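Local coordinates for protein PrgZ (Enterococcus faecalis, PDB 4FAJ) that acts as an extracellular, membrane-anchored pheromone receptor, a substrate-binding protein that binds peptide and probably serves peptide transport, at residues Leu87-Glu92 against Tyr555-Met560; Gly93-Asp98 against Pro103-Ala108. One frame throughout, in Å; residues are numbered along the deposited sequence.

Contact 1: residues Leu87-Glu92 against Tyr555-Met560; sequences LANVME and YDYKKM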
loop_
_atom_site.group_PDB
_atom_site.type_symbol
_atom_site.label_atom_id
_atom_site.label_comp_id
_atom_site.label_asym_id
_atom_site.label_seq_id
_atom_site.Cartn_x
_atom_site.Cartn_y
_atom_site.Cartn_z
ATOM N N LEU A 87 -0.128 6.569 10.636
ATOM C CA LEU A 87 1.032 6.081 11.397
ATOM C C LEU A 87 2.323 6.807 10.992
ATOM O O LEU A 87 3.174 7.077 11.850
ATOM C CB LEU A 87 1.188 4.551 11.281
ATOM C CG LEU A 87 0.220 3.680 12.084
ATOM C CD1 LEU A 87 0.499 2.175 11.832
ATOM C CD2 LEU A 87 0.258 3.974 13.569
ATOM N N ALA A 88 2.472 7.151 9.710
ATOM C CA ALA A 88 3.643 7.918 9.259
ATOM C C ALA A 88 3.707 9.311 9.906
ATOM O O ALA A 88 4.773 9.918 9.977
ATOM C CB ALA A 88 3.672 8.023 7.727
ATOM N N ASN A 89 2.572 9.780 10.419
ATOM C CA ASN A 89 2.459 11.115 11.019
ATOM C C ASN A 89 2.325 11.156 12.560
ATOM O O ASN A 89 2.732 12.152 13.186
ATOM C CB ASN A 89 1.320 11.863 10.341
ATOM C CG ASN A 89 1.681 12.301 8.944
ATOM O OD1 ASN A 89 2.406 13.278 8.763
ATOM N ND2 ASN A 89 1.178 11.587 7.941
ATOM N N VAL A 90 1.790 10.095 13.173
ATOM C CA VAL A 90 1.779 9.995 14.636
ATOM C C VAL A 90 2.908 9.123 15.189
ATOM O O VAL A 90 3.191 9.167 16.384
ATOM C CB VAL A 90 0.377 9.594 15.222
ATOM C CG1 VAL A 90 -0.684 10.626 14.816
ATOM C CG2 VAL A 90 -0.027 8.168 14.809
ATOM N N MET A 91 3.585 8.372 14.316
ATOM C CA MET A 91 4.751 7.591 14.695
ATOM C C MET A 91 5.941 7.944 13.791
ATOM O O MET A 91 5.828 8.787 12.891
ATOM C CB MET A 91 4.451 6.086 14.634
ATOM C CG MET A 91 3.410 5.633 15.634
ATOM S SD MET A 91 3.354 3.857 15.841
ATOM C CE MET A 91 4.782 3.547 16.894
ATOM N N GLU A 92 7.082 7.328 14.072
ATOM C CA GLU A 92 8.315 7.546 13.312
ATOM C C GLU A 92 9.201 6.312 13.423
ATOM O O GLU A 92 9.177 5.613 14.435
ATOM C CB GLU A 92 9.063 8.764 13.861
ATOM C CG GLU A 92 10.307 9.133 13.067
ATOM C CD GLU A 92 10.972 10.379 13.584
ATOM O OE1 GLU A 92 11.486 10.365 14.732
ATOM O OE2 GLU A 92 10.992 11.368 12.827
ATOM N N TYR A 555 1.419 10.877 2.491
ATOM C CA TYR A 555 1.577 12.259 2.974
ATOM C C TYR A 555 2.416 12.336 4.237
ATOM O O TYR A 555 2.260 11.517 5.139
ATOM C CB TYR A 555 0.212 12.921 3.226
ATOM C CG TYR A 555 -0.600 13.146 1.970
ATOM C CD1 TYR A 555 -0.231 14.124 1.056
ATOM C CD2 TYR A 555 -1.727 12.372 1.687
ATOM C CE1 TYR A 555 -0.952 14.337 -0.104
ATOM C CE2 TYR A 555 -2.475 12.589 0.519
ATOM C CZ TYR A 555 -2.068 13.574 -0.369
ATOM O OH TYR A 555 -2.767 13.826 -1.527
ATOM N N ASP A 556 3.307 13.326 4.278
ATOM C CA ASP A 556 4.054 13.678 5.478
ATOM C C ASP A 556 3.753 15.140 5.814
ATOM O O ASP A 556 4.135 16.061 5.081
ATOM C CB ASP A 556 5.557 13.474 5.266
ATOM C CG ASP A 556 6.367 13.687 6.542
ATOM O OD1 ASP A 556 5.778 14.063 7.578
ATOM O OD2 ASP A 556 7.595 13.451 6.510
ATOM N N TYR A 557 3.046 15.332 6.918
ATOM C CA TYR A 557 2.607 16.655 7.348
ATOM C C TYR A 557 3.551 17.310 8.369
ATOM O O TYR A 557 3.250 18.383 8.893
ATOM C CB TYR A 557 1.221 16.535 7.968
ATOM C CG TYR A 557 0.200 15.874 7.066
ATOM C CD1 TYR A 557 -0.159 16.446 5.862
ATOM C CD2 TYR A 557 -0.422 14.681 7.435
ATOM C CE1 TYR A 557 -1.112 15.849 5.032
ATOM C CE2 TYR A 557 -1.360 14.084 6.624
ATOM C CZ TYR A 557 -1.714 14.679 5.425
ATOM O OH TYR A 557 -2.653 14.081 4.613
ATOM N N LYS A 558 4.686 16.670 8.647
ATOM C CA LYS A 558 5.593 17.114 9.702
ATOM C C LYS A 558 5.892 18.619 9.642
ATOM O O LYS A 558 5.816 19.307 10.652
ATOM C CB LYS A 558 6.913 16.330 9.646
ATOM C CG LYS A 558 7.996 16.851 10.610
ATOM C CD LYS A 558 9.222 15.923 10.626
ATOM C CE LYS A 558 10.384 16.575 11.337
ATOM N NZ LYS A 558 11.614 15.749 11.245
ATOM N N LYS A 559 6.244 19.110 8.459
ATOM C CA LYS A 559 6.682 20.493 8.298
ATOM C C LYS A 559 5.587 21.374 7.683
ATOM O O LYS A 559 5.844 22.516 7.292
ATOM C CB LYS A 559 7.965 20.550 7.464
ATOM C CG LYS A 559 9.183 19.944 8.156
ATOM C CD LYS A 559 10.458 20.177 7.326
ATOM C CE LYS A 559 11.618 19.252 7.732
ATOM N NZ LYS A 559 12.639 19.925 8.594
ATOM N N MET A 560 4.361 20.852 7.637
ATOM C CA MET A 560 3.204 21.591 7.128
ATOM C C MET A 560 3.018 22.908 7.880
ATOM O O MET A 560 3.237 22.963 9.090
ATOM C CB MET A 560 1.943 20.732 7.280
ATOM C CG MET A 560 0.634 21.365 6.835
ATOM S SD MET A 560 -0.731 20.192 7.038
ATOM C CE MET A 560 -2.094 21.178 6.430
HETATM O O HOH W 1 5.078 13.347 10.232
HETATM O O HOH W 2 12.213 12.935 11.000
#
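The side chain of N89 reaches from the last turn of helix 81-90 to the backbone of 555-560 and grips it with both ends of its amide. OD1 of N89 accepts from the backbone N of Y557 at 2.8 Å, a nearly straight bond (170° at the hydrogen). ND2 of N89 donates to the backbone O of Y555 at 3.0 Å and meets that carbonyl from above its plane. ND2 also bonds to T85 O, one turn back in the helix, which helps fix the amide's rotation. The N89 and Y557 side chains cross at about a right angle, with amide and ring planes 29° apart. CG of D556 is anti to its backbone N (chi1 -174°). The carboxylate thus lies forward along the chain, and K558 N meets D556 OD1 from above its plane at 3.0 Å. A water lies 3.0 Å from N89 OD1 and 2.8 Å from D556 OD1 and can donate to either. Another water joins E92 OE2 to K558 NZ, which also bonds to D263, a zinc ligand. The D556-K558 bond defines an Asx turn. It overlaps a type I beta turn, Y557 to M560, and the asparagine clamps the helix end to this buried corner beside a zinc site.

Contact 2: residues Gly93-Asp98 against Pro103-Ala108; sequences GLYRLD and PQPAIA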
loop_
_atom_site.group_PDB
_atom_site.type_symbol
_atom_site.label_atom_id
_atom_site.label_comp_id
_atom_site.label_asym_id
_atom_site.label_seq_id
_atom_site.Cartn_x
_atom_site.Cartn_y
_atom_site.Cartn_z
ATOM N N GLY A 93 9.959 6.041 12.367
ATOM C CA GLY A 93 10.890 4.920 12.328
ATOM C C GLY A 93 12.336 5.381 12.256
ATOM O O GLY A 93 12.651 6.563 12.470
ATOM N N LEU A 94 13.224 4.442 11.969
ATOM C CA LEU A 94 14.651 4.747 11.906
ATOM C C LEU A 94 14.966 5.775 10.817
ATOM O O LEU A 94 15.825 6.649 11.016
ATOM C CB LEU A 94 15.463 3.479 11.679
ATOM C CG LEU A 94 15.485 2.501 12.861
ATOM C CD1 LEU A 94 16.086 1.174 12.439
ATOM C CD2 LEU A 94 16.244 3.084 14.049
ATOM N N TYR A 95 14.282 5.633 9.678
ATOM C CA TYR A 95 14.425 6.525 8.528
ATOM C C TYR A 95 13.049 7.028 8.058
ATOM O O TYR A 95 12.004 6.415 8.335
ATOM C CB TYR A 95 15.198 5.824 7.382
ATOM C CG TYR A 95 16.531 5.340 7.859
ATOM C CD1 TYR A 95 17.630 6.189 7.869
ATOM C CD2 TYR A 95 16.678 4.070 8.411
ATOM C CE1 TYR A 95 18.839 5.778 8.369
ATOM C CE2 TYR A 95 17.896 3.649 8.917
ATOM C CZ TYR A 95 18.967 4.503 8.894
ATOM O OH TYR A 95 20.173 4.118 9.401
ATOM N N ARG A 96 13.077 8.175 7.385
ATOM C CA ARG A 96 11.896 8.861 6.856
ATOM C C ARG A 96 12.247 9.342 5.444
ATOM O O ARG A 96 13.332 9.900 5.233
ATOM C CB ARG A 96 11.556 10.064 7.737
ATOM C CG ARG A 96 10.318 10.863 7.294
ATOM C CD ARG A 96 10.284 12.221 7.959
ATOM N NE ARG A 96 10.046 12.152 9.406
ATOM C CZ ARG A 96 8.853 12.011 9.989
ATOM N NH1 ARG A 96 7.736 11.912 9.267
ATOM N NH2 ARG A 96 8.773 11.977 11.314
ATOM N N LEU A 97 11.338 9.131 4.489
ATOM C CA LEU A 97 11.586 9.542 3.107
ATOM C C LEU A 97 11.648 11.050 2.951
ATOM O O LEU A 97 10.863 11.797 3.561
ATOM C CB LEU A 97 10.528 8.967 2.150
ATOM C CG LEU A 97 10.441 7.447 2.026
ATOM C CD1 LEU A 97 9.539 7.111 0.827
ATOM C CD2 LEU A 97 11.807 6.744 1.906
ATOM N N ASP A 98 12.600 11.504 2.145
ATOM C CA ASP A 98 12.700 12.911 1.791
ATOM C C ASP A 98 11.885 13.199 0.530
ATOM O O ASP A 98 11.226 12.315 -0.010
ATOM C CB ASP A 98 14.172 13.347 1.624
ATOM C CG ASP A 98 14.886 12.662 0.454
ATOM O OD1 ASP A 98 14.215 12.068 -0.427
ATOM O OD2 ASP A 98 16.141 12.721 0.431
ATOM N N PRO A 103 15.433 7.422 1.759
ATOM C CA PRO A 103 15.442 7.345 3.222
ATOM C C PRO A 103 16.513 8.253 3.823
ATOM O O PRO A 103 17.666 8.227 3.384
ATOM C CB PRO A 103 15.714 5.861 3.513
ATOM C CG PRO A 103 16.328 5.302 2.273
ATOM C CD PRO A 103 15.855 6.166 1.120
ATOM N N GLN A 104 16.103 9.085 4.778
ATOM C CA GLN A 104 17.010 9.961 5.517
ATOM C C GLN A 104 16.859 9.669 7.017
ATOM O O GLN A 104 15.784 9.230 7.452
ATOM C CB GLN A 104 16.688 11.434 5.223
ATOM C CG GLN A 104 16.881 11.849 3.772
ATOM C CD GLN A 104 18.323 11.699 3.298
ATOM O OE1 GLN A 104 19.265 11.781 4.088
ATOM N NE2 GLN A 104 18.495 11.466 2.007
ATOM N N PRO A 105 17.933 9.884 7.810
ATOM C CA PRO A 105 17.914 9.575 9.253
ATOM C C PRO A 105 16.790 10.274 10.031
ATOM O O PRO A 105 16.633 11.493 9.938
ATOM C CB PRO A 105 19.288 10.067 9.732
ATOM C CG PRO A 105 20.168 9.878 8.562
ATOM C CD PRO A 105 19.302 10.189 7.348
ATOM N N ALA A 106 15.987 9.486 10.741
ATOM C CA ALA A 106 14.878 10.005 11.545
ATOM C C ALA A 106 15.197 9.670 13.007
ATOM O O ALA A 106 15.878 10.447 13.665
ATOM C CB ALA A 106 13.549 9.418 11.082
ATOM N N ILE A 107 14.781 8.504 13.497
ATOM C CA ILE A 107 15.231 8.041 14.821
ATOM C C ILE A 107 16.717 7.646 14.792
ATOM O O ILE A 107 17.428 7.844 15.770
ATOM C CB ILE A 107 14.361 6.872 15.354
ATOM C CG1 ILE A 107 12.947 7.377 15.662
ATOM C CG2 ILE A 107 14.969 6.243 16.627
ATOM C CD1 ILE A 107 11.948 6.280 15.912
ATOM N N ALA A 108 17.165 7.066 13.678
ATOM C CA ALA A 108 18.579 6.782 13.458
ATOM C C ALA A 108 19.381 8.089 13.363
ATOM O O ALA A 108 18.913 9.070 12.781
ATOM C CB ALA A 108 18.764 5.946 12.181
#
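Y95 and Q104 have the most surface buried here, followed by P103, and all three lie on the two strands of a beta hairpin. The Y95 ring lies along the partner strand. Its edge meets the backbone of Q104, and Q104 O is 3.6 Å from Y95 CD1. A108 CB approaches the far end of the ring obliquely, 3.6 Å from Y95 CZ. CG of Y95 is anti to the carbonyl carbon (chi1 -56°), which carries the ring toward A108. The hydroxyl bonds to G110 O beyond the segment. P103 packs its CB on Y95 CB at 3.9 Å, and its CD lies near L97 CD2 on the same face of the sheet.

Q104 is held by backbone and side chain. R96 and Q104 form the antiparallel hydrogen-bonded pair, with R96 N to Q104 O and Q104 N to R96 O. The Q104 chain bends at chi2 (-62°), and NE2 donates to D98 OD2 at 3.1 Å from above the carboxylate plane, in a bent bond. The carboxylate and amide planes are 23° apart. The other oxygen, D98 OD1, accepts from the backbone N atoms of K100 and Q102 in the connecting turn.

At the open end of the hairpin, L94 O takes two bonds, from A106 N at 2.9 Å and A108 N at 3.0 Å, and I107 N donates to G93 O.

The chemistry is thus mainly backbone pairing. Apolar contacts of Y95 with P103, P105 and A108 add to it. The D98 carboxylate, probably charged, links the turn to Q104, consistent with a well-held hairpin end.

How the contacts relate
From the N terminus, helix 81-90 supplies the first side of contact 1. The chain then passes through a short loop into strand 95-97, the first strand of contact 2. Contact 2 closes at once, through the short turn to strand 103-105. Contact 1 closes only after 462 intervening residues, when the chain returns near its C terminus at 555-560. Contact 2 is therefore nested inside the long loop of contact 1. The two centres are 12 Å apart and the contacts touch. R96 of the hairpin forms salt bridges with both E92 and D556, one residue from each side of contact 1. Helix end, hairpin and C-terminal segment are thereby tied together.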